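Local coordinates for putative surface-anchored fimbrial subunit (Corynebacterium diphtheriae, PDB 3HR6), which probably forms the shaft of a corynebacterial surface pilus as its major subunit, built of tandem Ig-like modules with stabilising isopeptide and disulfide bonds, at residues A[64-69]-A[74-79]; A[80-85]-A[89-94]; A[115-120]-A[137-142]; A[274-277]-A[283-286]. All blocks are in the same frame, centred on the assembly; numbering follows the deposited sequence.

The four contacts follow one another along the chain, each closing its loop before the next opens, so none nest or cross. Contact 1 folds the end of helix 63-66 onto the start of strand 76-83, with the short strands 67-68 and 71-72 between. The same strand runs on into contact 2, where a brief turn carries the chain to strand 89-94; Val79 and Leu94 touch between the two. Contact 3 joins strands 117-124 and 131-143 and meets contact 1 through Leu118 on Leu66 and Pro116 on Tyr67. These three lie within the N-terminal module. Contact 4 stands apart, its nearest atoms about 7 Å from contact 3, and folds a loop back on strand 268-276.

Contact 1. Residues A[64-69]-A[74-79]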
# COMPACT_ATOMS: atom_id res chain seq x y z
N GLU A 64 0.29 9.39 32.88
CA GLU A 64 -0.25 8.02 32.79
C GLU A 64 -1.58 7.89 33.55
O GLU A 64 -2.37 7.01 33.25
CB GLU A 64 0.76 6.95 33.26
CG GLU A 64 1.25 7.06 34.72
CD GLU A 64 2.66 7.66 34.86
OE1 GLU A 64 3.02 8.58 34.09
OE2 GLU A 64 3.41 7.21 35.76
N GLU A 65 -1.81 8.78 34.52
CA GLU A 65 -3.07 8.79 35.28
C GLU A 65 -4.23 9.34 34.44
O GLU A 65 -5.38 8.98 34.66
CB GLU A 65 -2.92 9.63 36.56
CG GLU A 65 -1.73 9.25 37.46
CD GLU A 65 -1.88 7.88 38.14
OE1 GLU A 65 -3.03 7.47 38.43
OE2 GLU A 65 -0.84 7.21 38.39
N LEU A 66 -3.92 10.21 33.47
CA LEU A 66 -4.94 10.87 32.64
C LEU A 66 -5.17 10.15 31.33
O LEU A 66 -6.23 10.29 30.71
CB LEU A 66 -4.51 12.30 32.34
CG LEU A 66 -4.29 13.18 33.57
CD1 LEU A 66 -3.71 14.52 33.16
CD2 LEU A 66 -5.60 13.34 34.34
N TYR A 67 -4.17 9.39 30.90
CA TYR A 67 -4.16 8.81 29.57
C TYR A 67 -3.12 7.71 29.55
O TYR A 67 -1.97 7.93 29.92
CB TYR A 67 -3.83 9.90 28.55
CG TYR A 67 -3.81 9.45 27.12
CD1 TYR A 67 -4.89 9.72 26.27
CD2 TYR A 67 -2.72 8.75 26.60
CE1 TYR A 67 -4.88 9.30 24.96
CE2 TYR A 67 -2.70 8.33 25.28
CZ TYR A 67 -3.78 8.61 24.46
OH TYR A 67 -3.74 8.19 23.16
N THR A 68 -3.51 6.52 29.12
CA THR A 68 -2.59 5.39 29.08
C THR A 68 -3.11 4.35 28.09
O THR A 68 -4.31 4.25 27.89
CB THR A 68 -2.35 4.80 30.50
OG1 THR A 68 -1.38 3.74 30.44
CG2 THR A 68 -3.65 4.28 31.14
N ASN A 69 -2.19 3.64 27.45
CA ASN A 69 -2.52 2.61 26.45
C ASN A 69 -3.31 3.14 25.24
O ASN A 69 -4.18 2.44 24.70
CB ASN A 69 -3.24 1.42 27.14
CG ASN A 69 -3.24 0.14 26.30
OD1 ASN A 69 -2.62 0.08 25.23
ND2 ASN A 69 -3.94 -0.87 26.78
N ASP A 74 -10.61 7.92 33.25
CA ASP A 74 -11.81 8.62 33.73
C ASP A 74 -11.50 9.94 34.41
O ASP A 74 -12.40 10.64 34.88
CB ASP A 74 -12.64 7.72 34.66
CG ASP A 74 -11.84 7.13 35.83
OD1 ASP A 74 -10.70 7.56 36.10
OD2 ASP A 74 -12.38 6.23 36.51
N LYS A 75 -10.21 10.28 34.47
CA LYS A 75 -9.74 11.51 35.08
C LYS A 75 -9.89 12.74 34.16
O LYS A 75 -9.65 13.87 34.60
CB LYS A 75 -8.28 11.33 35.49
CG LYS A 75 -8.05 10.12 36.38
CD LYS A 75 -6.98 10.37 37.45
CE LYS A 75 -7.17 9.42 38.63
NZ LYS A 75 -6.00 9.41 39.55
N VAL A 76 -10.27 12.53 32.90
CA VAL A 76 -10.48 13.63 31.95
C VAL A 76 -11.86 13.51 31.29
O VAL A 76 -12.44 12.42 31.25
CB VAL A 76 -9.36 13.66 30.88
CG1 VAL A 76 -7.98 13.70 31.55
CG2 VAL A 76 -9.46 12.45 29.95
N THR A 77 -12.35 14.63 30.75
CA THR A 77 -13.58 14.69 29.96
C THR A 77 -13.29 15.31 28.59
O THR A 77 -12.74 16.42 28.52
CB THR A 77 -14.63 15.57 30.67
OG1 THR A 77 -14.75 15.17 32.05
CG2 THR A 77 -15.98 15.48 29.99
N LYS A 78 -13.66 14.60 27.52
CA LYS A 78 -13.48 15.08 26.14
C LYS A 78 -14.28 16.35 25.91
O LYS A 78 -15.41 16.47 26.37
CB LYS A 78 -13.87 14.00 25.10
CG LYS A 78 -13.70 14.46 23.64
CD LYS A 78 -13.94 13.38 22.61
CE LYS A 78 -14.31 14.02 21.27
NZ LYS A 78 -14.37 13.12 20.09
N VAL A 79 -13.66 17.32 25.22
CA VAL A 79 -14.30 18.57 24.84
C VAL A 79 -14.62 18.55 23.36
O VAL A 79 -15.76 18.79 22.95
CB VAL A 79 -13.40 19.79 25.09
CG1 VAL A 79 -14.11 21.04 24.62
CG2 VAL A 79 -13.01 19.92 26.57
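Apolar packing between Leu66 and the pair Lys75 and Val76 forms the inner part of this contact. The leucine branch CD2 does most of the touching, lying 3.5 Å from CB of Lys75 and 3.7 Å from CG1 of Val76. Both partners cross the leucine at roughly a right angle, and CD2 touches two successive residues of the other segment. CG1 of Val76 also rests against the root of the same side chain, 3.8 Å from Leu66 CB. Here Leu66 is buried, whereas Glu65 and Lys75 lie at the exposed border.

Contacts with the backbone come next. The methylene chain of Lys75 runs over the carbonyl of Glu65, with CG 3.4 Å from Glu65 O. That oxygen is not left to the methylenes, because it also takes a hydrogen bond from Thr73 OG1.

Charge adds a looser link at the surface. Lys75 and Glu65 lie side by side and point the same way; a bend at chi2 in each, -144° in the lysine and -69° in the glutamate, brings the amino group and the carboxylate together. The resulting salt bridge is long, 3.7 Å from Lys75 NZ to Glu65 OE1, and lies at the exposed rim.

In the fold, the short, weakly bonded helix 63-66 thus sits at the beginning of strand 76-83. Leu66 also reaches Ile61 and Leu118, while Val76 packs on Tyr42 of strand 38-44, the antiparallel neighbour whose backbone bonds with Thr77 and Val79 hold strand 76-83 in its sheet.

Contact 2. Residues A[80-85]-A[89-94]; sequences ATKKTE and AKFDNL
Lys82 and Phe91 meet because their torsions send them past each other in opposite directions. With chi1 at 61°, Lys82 carries CG between its backbone N and carbonyl carbon, and the chain then bends at chi3 (72°) to bring the amino group round to the other strand, while Phe91 sets CG beside its backbone N. Both strands belong to the N-terminal Ig-like module. They run roughly antiparallel without backbone-to-backbone hydrogen bonds between the two segments, side chains making the contact: strand 76-83 takes its backbone bonds from strand 38-44, and strand 89-94 pairs with strand 5-13.

The lysine methylenes lie along the Phe91 ring. CG is 3.6 Å from Phe91 CZ, while CD stands over one face, displaced toward the rim. Ala80 CB closes in on the CD1 and CE1 side of the same ring, and Leu41 of strand 38-44 packs on it too. Nearer the turn, Ala89 CB fits between Lys82 CG and Thr84 CG2, each 3.8 Å away. Thr84 keeps its methyl for this contact; its hydroxyl is bonded instead to the Val34 carbonyl and the Met37 amide.

At its tip, Lys82 NZ donates to Lys90 O at 2.9 Å, approaching 34° out of the carbonyl plane. The aliphatic part therefore covers the phenylalanine while a backbone oxygen partly satisfies the amino group. Farther on, the chain turns at Asn93, which with Leu94 faces Thr5 in a G1 beta bulge. A water supplements the lysine bond: it accepts weakly from Lys82 NZ and more firmly from Asp92 N, 2.9 Å away.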
# COMPACT_ATOMS: atom_id res chain seq x y z
N ALA A 80 -13.61 18.29 22.53
CA ALA A 80 -13.79 18.28 21.10
C ALA A 80 -12.58 17.67 20.42
O ALA A 80 -11.55 17.43 21.05
CB ALA A 80 -14.02 19.68 20.57
N THR A 81 -12.75 17.37 19.15
CA THR A 81 -11.67 16.91 18.33
C THR A 81 -11.69 17.69 17.02
O THR A 81 -12.75 17.96 16.48
CB THR A 81 -11.74 15.38 18.08
OG1 THR A 81 -10.57 14.94 17.40
CG2 THR A 81 -12.99 15.00 17.29
N LYS A 82 -10.51 18.06 16.53
CA LYS A 82 -10.43 18.64 15.19
C LYS A 82 -9.05 18.54 14.57
O LYS A 82 -8.06 18.23 15.23
CB LYS A 82 -10.87 20.10 15.19
CG LYS A 82 -10.08 21.00 16.05
CD LYS A 82 -10.68 22.44 16.09
CE LYS A 82 -11.96 22.51 16.89
NZ LYS A 82 -12.56 23.88 16.92
N LYS A 83 -9.01 18.86 13.29
CA LYS A 83 -7.79 18.82 12.51
C LYS A 83 -7.24 20.23 12.31
O LYS A 83 -7.97 21.22 12.26
CB LYS A 83 -8.07 18.16 11.16
CG LYS A 83 -8.20 16.67 11.25
CD LYS A 83 -8.61 16.08 9.91
CE LYS A 83 -8.67 14.59 9.95
NZ LYS A 83 -9.84 14.18 10.77
N THR A 84 -5.92 20.33 12.23
CA THR A 84 -5.32 21.63 11.96
C THR A 84 -5.67 22.06 10.52
O THR A 84 -5.78 21.23 9.58
CB THR A 84 -3.80 21.55 12.14
OG1 THR A 84 -3.28 20.47 11.35
CG2 THR A 84 -3.46 21.32 13.64
N GLU A 85 -5.91 23.34 10.37
CA GLU A 85 -6.11 23.97 9.07
C GLU A 85 -5.46 25.33 9.17
O GLU A 85 -5.57 26.01 10.20
CB GLU A 85 -7.60 24.07 8.73
CG GLU A 85 -7.89 24.54 7.30
CD GLU A 85 -7.41 23.58 6.18
OE1 GLU A 85 -6.99 22.41 6.43
OE2 GLU A 85 -7.46 24.02 5.02
N ALA A 89 -5.21 24.16 14.96
CA ALA A 89 -6.51 23.67 15.42
C ALA A 89 -6.84 24.51 16.63
O ALA A 89 -6.19 24.35 17.66
CB ALA A 89 -6.45 22.19 15.78
N LYS A 90 -7.77 25.45 16.48
CA LYS A 90 -8.17 26.34 17.57
C LYS A 90 -9.44 25.87 18.30
O LYS A 90 -10.53 25.80 17.72
CB LYS A 90 -8.40 27.78 17.08
CG LYS A 90 -8.57 28.76 18.20
CD LYS A 90 -8.51 30.21 17.74
CE LYS A 90 -8.98 31.13 18.83
NZ LYS A 90 -8.62 32.54 18.56
N PHE A 91 -9.29 25.58 19.59
CA PHE A 91 -10.41 25.20 20.45
C PHE A 91 -10.82 26.46 21.21
O PHE A 91 -10.12 26.89 22.11
CB PHE A 91 -9.98 24.08 21.41
CG PHE A 91 -9.56 22.82 20.72
CD1 PHE A 91 -10.50 21.86 20.38
CD2 PHE A 91 -8.23 22.60 20.37
CE1 PHE A 91 -10.13 20.71 19.74
CE2 PHE A 91 -7.86 21.44 19.71
CZ PHE A 91 -8.81 20.50 19.39
N ASP A 92 -11.95 27.04 20.81
CA ASP A 92 -12.36 28.39 21.21
C ASP A 92 -13.49 28.30 22.25
O ASP A 92 -14.11 27.24 22.40
CB ASP A 92 -12.80 29.16 19.96
CG ASP A 92 -12.75 30.70 20.13
OD1 ASP A 92 -12.60 31.22 21.27
OD2 ASP A 92 -12.86 31.40 19.10
N ASN A 93 -13.74 29.40 22.96
CA ASN A 93 -14.87 29.52 23.91
C ASN A 93 -14.78 28.48 25.06
O ASN A 93 -15.78 27.82 25.40
CB ASN A 93 -16.19 29.39 23.12
CG ASN A 93 -17.37 30.00 23.85
OD1 ASN A 93 -17.26 31.03 24.51
ND2 ASN A 93 -18.54 29.37 23.68
N LEU A 94 -13.59 28.37 25.66
CA LEU A 94 -13.32 27.38 26.70
C LEU A 94 -13.42 27.97 28.10
O LEU A 94 -13.03 29.12 28.34
CB LEU A 94 -11.90 26.83 26.56
CG LEU A 94 -11.58 26.09 25.26
CD1 LEU A 94 -10.11 25.60 25.30
CD2 LEU A 94 -12.53 24.92 25.05
O HOH W 1 -14.02 26.06 18.98

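Contact 3. Residues A[115-120]-A[137-142]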
# COMPACT_ATOMS: atom_id res chain seq x y z
N GLN A 115 3.05 13.13 21.90
CA GLN A 115 2.52 12.60 23.14
C GLN A 115 1.47 13.55 23.71
O GLN A 115 1.48 14.75 23.41
CB GLN A 115 3.64 12.47 24.17
CG GLN A 115 4.86 11.73 23.65
CD GLN A 115 4.55 10.31 23.38
OE1 GLN A 115 3.98 9.63 24.24
NE2 GLN A 115 4.94 9.83 22.19
N PRO A 116 0.58 13.02 24.56
CA PRO A 116 -0.32 13.91 25.29
C PRO A 116 0.42 14.92 26.15
O PRO A 116 1.52 14.64 26.65
CB PRO A 116 -1.11 12.94 26.17
CG PRO A 116 -1.02 11.65 25.46
CD PRO A 116 0.32 11.60 24.89
N PHE A 117 -0.15 16.11 26.28
CA PHE A 117 0.46 17.13 27.10
C PHE A 117 -0.58 18.06 27.71
O PHE A 117 -1.66 18.23 27.19
CB PHE A 117 1.51 17.92 26.30
CG PHE A 117 0.93 18.74 25.17
CD1 PHE A 117 0.65 20.09 25.35
CD2 PHE A 117 0.73 18.18 23.92
CE1 PHE A 117 0.12 20.85 24.33
CE2 PHE A 117 0.19 18.93 22.89
CZ PHE A 117 -0.07 20.28 23.08
N LEU A 118 -0.22 18.64 28.84
CA LEU A 118 -1.11 19.50 29.61
C LEU A 118 -0.96 20.95 29.15
O LEU A 118 0.14 21.38 28.77
CB LEU A 118 -0.78 19.40 31.10
CG LEU A 118 -0.99 18.05 31.81
CD1 LEU A 118 -0.29 18.03 33.17
CD2 LEU A 118 -2.47 17.76 31.92
N VAL A 119 -2.08 21.67 29.16
CA VAL A 119 -2.13 23.11 28.87
C VAL A 119 -3.12 23.75 29.82
O VAL A 119 -4.29 23.40 29.82
CB VAL A 119 -2.64 23.42 27.44
CG1 VAL A 119 -2.45 24.86 27.12
CG2 VAL A 119 -1.91 22.56 26.38
N ALA A 120 -2.65 24.71 30.59
CA ALA A 120 -3.53 25.53 31.41
C ALA A 120 -4.14 26.65 30.56
O ALA A 120 -3.48 27.21 29.67
CB ALA A 120 -2.75 26.12 32.60
N VAL A 137 0.07 26.43 21.62
CA VAL A 137 0.95 25.31 21.92
C VAL A 137 1.41 24.68 20.62
O VAL A 137 0.76 24.82 19.59
CB VAL A 137 0.28 24.27 22.83
CG1 VAL A 137 -0.07 24.92 24.15
CG2 VAL A 137 -0.95 23.70 22.16
N TYR A 138 2.56 24.04 20.70
CA TYR A 138 3.35 23.70 19.53
C TYR A 138 3.93 22.26 19.63
O TYR A 138 5.14 22.06 19.56
CB TYR A 138 4.49 24.72 19.38
CG TYR A 138 4.01 26.13 19.18
CD1 TYR A 138 3.77 26.63 17.90
CD2 TYR A 138 3.76 26.95 20.26
CE1 TYR A 138 3.31 27.93 17.71
CE2 TYR A 138 3.28 28.24 20.09
CZ TYR A 138 3.05 28.72 18.82
OH TYR A 138 2.57 29.99 18.65
N PRO A 139 3.07 21.27 19.79
CA PRO A 139 3.52 19.87 19.82
C PRO A 139 4.23 19.46 18.51
O PRO A 139 3.81 19.89 17.43
CB PRO A 139 2.22 19.11 20.01
CG PRO A 139 1.21 19.98 19.32
CD PRO A 139 1.59 21.35 19.77
N LYS A 140 5.31 18.69 18.63
CA LYS A 140 6.08 18.19 17.50
C LYS A 140 5.69 16.77 17.16
O LYS A 140 5.46 15.95 18.03
CB LYS A 140 7.59 18.20 17.81
CG LYS A 140 8.30 19.50 17.56
CD LYS A 140 7.74 20.72 18.26
CE LYS A 140 8.38 21.09 19.61
NZ LYS A 140 7.79 22.39 20.13
N HIS A 141 5.63 16.48 15.87
CA HIS A 141 5.47 15.12 15.37
C HIS A 141 6.51 14.90 14.29
O HIS A 141 7.17 15.84 13.85
CB HIS A 141 4.08 14.87 14.80
CG HIS A 141 3.80 15.69 13.58
ND1 HIS A 141 3.19 16.92 13.64
CD2 HIS A 141 4.11 15.47 12.28
CE1 HIS A 141 3.13 17.43 12.42
NE2 HIS A 141 3.66 16.57 11.58
N GLN A 142 6.68 13.65 13.90
CA GLN A 142 7.64 13.30 12.86
C GLN A 142 6.92 12.62 11.72
O GLN A 142 6.04 11.81 11.91
CB GLN A 142 8.80 12.44 13.38
CG GLN A 142 9.72 13.12 14.41
CD GLN A 142 9.19 13.12 15.82
OE1 GLN A 142 8.90 12.06 16.39
NE2 GLN A 142 9.06 14.32 16.41
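Phe117 and Val119 turn toward Val137 and Pro139 between the two strands of a beta hairpin, 117-124 and 131-143, in the N-terminal Ig-like module. The ring of Phe117 carries most of the contact. Val137 CG2 comes to its edge, in plane, 3.6 Å from CZ, and Pro139 CB lies 3.5 Å from CE2, so the far end of the ring abuts both valine and proline, the latter obliquely. Beside it, Val119 and Val137 reach toward each other tip to tip, with Val119 CG2 3.7 Å from Val137 CG1. Val137 therefore divides its branches, one methyl for each partner. The chi1 of Phe117 (66°) puts its ring over its own backbone and toward the opposite strand.

No hydrogen bond links the two segments, whose closest CA atoms, of Val119 and Val137, are 7.9 Å apart. Each backbone is held by a different neighbour. Phe117 and Val119 pair with Val101 and Tyr99 of strand 97-103, whereas Val137 pairs with Ala8 and His10 of strand 5-13. The hairpin has thus opened here, leaving side chains to fill the interior.

On the outer side of strand 131-143, Tyr138 stacks on the His10 ring. Its carbonyl is gripped from within the segment: Lys140 NZ donates to Tyr138 O at 2.7 Å, with a C=O...N angle of 158°.

Contact 4. Residues A[274-277]-A[283-286]; sequences WVLP and QWDP
Trp274 lies against Pro286, and its side chain meets the returning loop from root to rim. CB comes first, 3.7 Å from Pro286 CB and 3.9 Å from Trp284 CH2, so it touches both partners. Next, CG and CD1 each approach Pro286 CB to 3.4 Å. This carbon sits over the five-membered ring, 24° off the normal, in a CH-pi contact. NE1 turns to a weak hydrogen bond with Glu287 OE2. Along the six-membered ring, from CE2 round to CH2 and CE3, the neighbour becomes Pro286 O, which lies 3.4 Å above the plane. One proline thus covers both halves of the indole, ring carbon on one and carbonyl on the other.

The second indole is gripped on both faces. Leu276 CB first meets the rim of Trp284 at CH2, 3.6 Å away; then, with CG anti to the backbone N (chi1 -172°), CD2 reaches over the centre of the six-membered ring, 3.9 Å from the centroid and only 7° off the normal. On the opposite face stands Pro286 CA. The edge of this indole is fixed elsewhere, by NE1 bonding to Leu294 O.

Thr188 and Ala190 of strand 187-192 also touch Trp284. The alternate residues Trp274 and Leu276 present one face of the strand to the loop, an aromatic-proline packing consistent with the Cna-B-like module to which strand 268-276 is assigned.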
# COMPACT_ATOMS: atom_id res chain seq x y z
N TRP A 274 0.84 -0.08 3.25
CA TRP A 274 0.71 1.07 4.12
C TRP A 274 1.49 0.83 5.38
O TRP A 274 1.52 -0.29 5.87
CB TRP A 274 -0.75 1.22 4.51
CG TRP A 274 -1.70 1.46 3.36
CD1 TRP A 274 -2.08 0.55 2.41
CD2 TRP A 274 -2.49 2.63 3.11
NE1 TRP A 274 -2.98 1.12 1.53
CE2 TRP A 274 -3.29 2.37 1.98
CE3 TRP A 274 -2.61 3.87 3.74
CZ2 TRP A 274 -4.15 3.33 1.43
CZ3 TRP A 274 -3.48 4.83 3.19
CH2 TRP A 274 -4.24 4.54 2.06
N VAL A 275 2.08 1.90 5.91
CA VAL A 275 2.77 1.86 7.21
C VAL A 275 1.99 2.66 8.25
O VAL A 275 1.50 3.77 7.95
CB VAL A 275 4.23 2.25 7.16
CG1 VAL A 275 4.47 3.66 6.65
CG2 VAL A 275 4.89 2.05 8.56
N LEU A 276 1.80 2.02 9.40
CA LEU A 276 1.12 2.63 10.55
C LEU A 276 2.02 2.56 11.76
O LEU A 276 2.49 1.49 12.12
CB LEU A 276 -0.16 1.87 10.86
CG LEU A 276 -1.08 2.48 11.91
CD1 LEU A 276 -1.75 3.74 11.31
CD2 LEU A 276 -2.13 1.47 12.30
N PRO A 277 2.25 3.70 12.43
CA PRO A 277 3.11 3.72 13.63
C PRO A 277 2.34 3.31 14.90
O PRO A 277 2.37 4.03 15.90
CB PRO A 277 3.54 5.19 13.70
CG PRO A 277 2.37 5.92 13.16
CD PRO A 277 1.75 5.04 12.08
N GLN A 283 -8.16 -6.24 13.51
CA GLN A 283 -7.53 -6.50 12.24
C GLN A 283 -7.75 -5.26 11.38
O GLN A 283 -8.90 -4.90 11.08
CB GLN A 283 -8.05 -7.79 11.64
CG GLN A 283 -7.41 -8.98 12.36
CD GLN A 283 -7.80 -10.30 11.82
OE1 GLN A 283 -8.93 -10.49 11.36
NE2 GLN A 283 -6.88 -11.27 11.92
N TRP A 284 -6.67 -4.58 11.07
CA TRP A 284 -6.72 -3.26 10.42
C TRP A 284 -6.78 -3.41 8.90
O TRP A 284 -5.98 -4.13 8.31
CB TRP A 284 -5.50 -2.46 10.83
CG TRP A 284 -5.33 -1.14 10.21
CD1 TRP A 284 -6.22 -0.10 10.24
CD2 TRP A 284 -4.16 -0.65 9.54
NE1 TRP A 284 -5.68 0.99 9.60
CE2 TRP A 284 -4.42 0.68 9.15
CE3 TRP A 284 -2.94 -1.23 9.19
CZ2 TRP A 284 -3.48 1.43 8.44
CZ3 TRP A 284 -2.01 -0.48 8.51
CH2 TRP A 284 -2.28 0.84 8.12
N ASP A 285 -7.78 -2.76 8.30
CA ASP A 285 -7.85 -2.63 6.87
C ASP A 285 -7.24 -1.27 6.50
O ASP A 285 -7.85 -0.23 6.82
CB ASP A 285 -9.31 -2.70 6.37
CG ASP A 285 -9.41 -2.58 4.83
OD1 ASP A 285 -8.39 -2.28 4.18
OD2 ASP A 285 -10.50 -2.82 4.28
N PRO A 286 -6.03 -1.26 5.90
CA PRO A 286 -5.36 -0.02 5.58
C PRO A 286 -6.10 0.80 4.53
O PRO A 286 -5.81 2.00 4.38
CB PRO A 286 -4.00 -0.47 5.05
CG PRO A 286 -4.21 -1.84 4.56
CD PRO A 286 -5.30 -2.43 5.37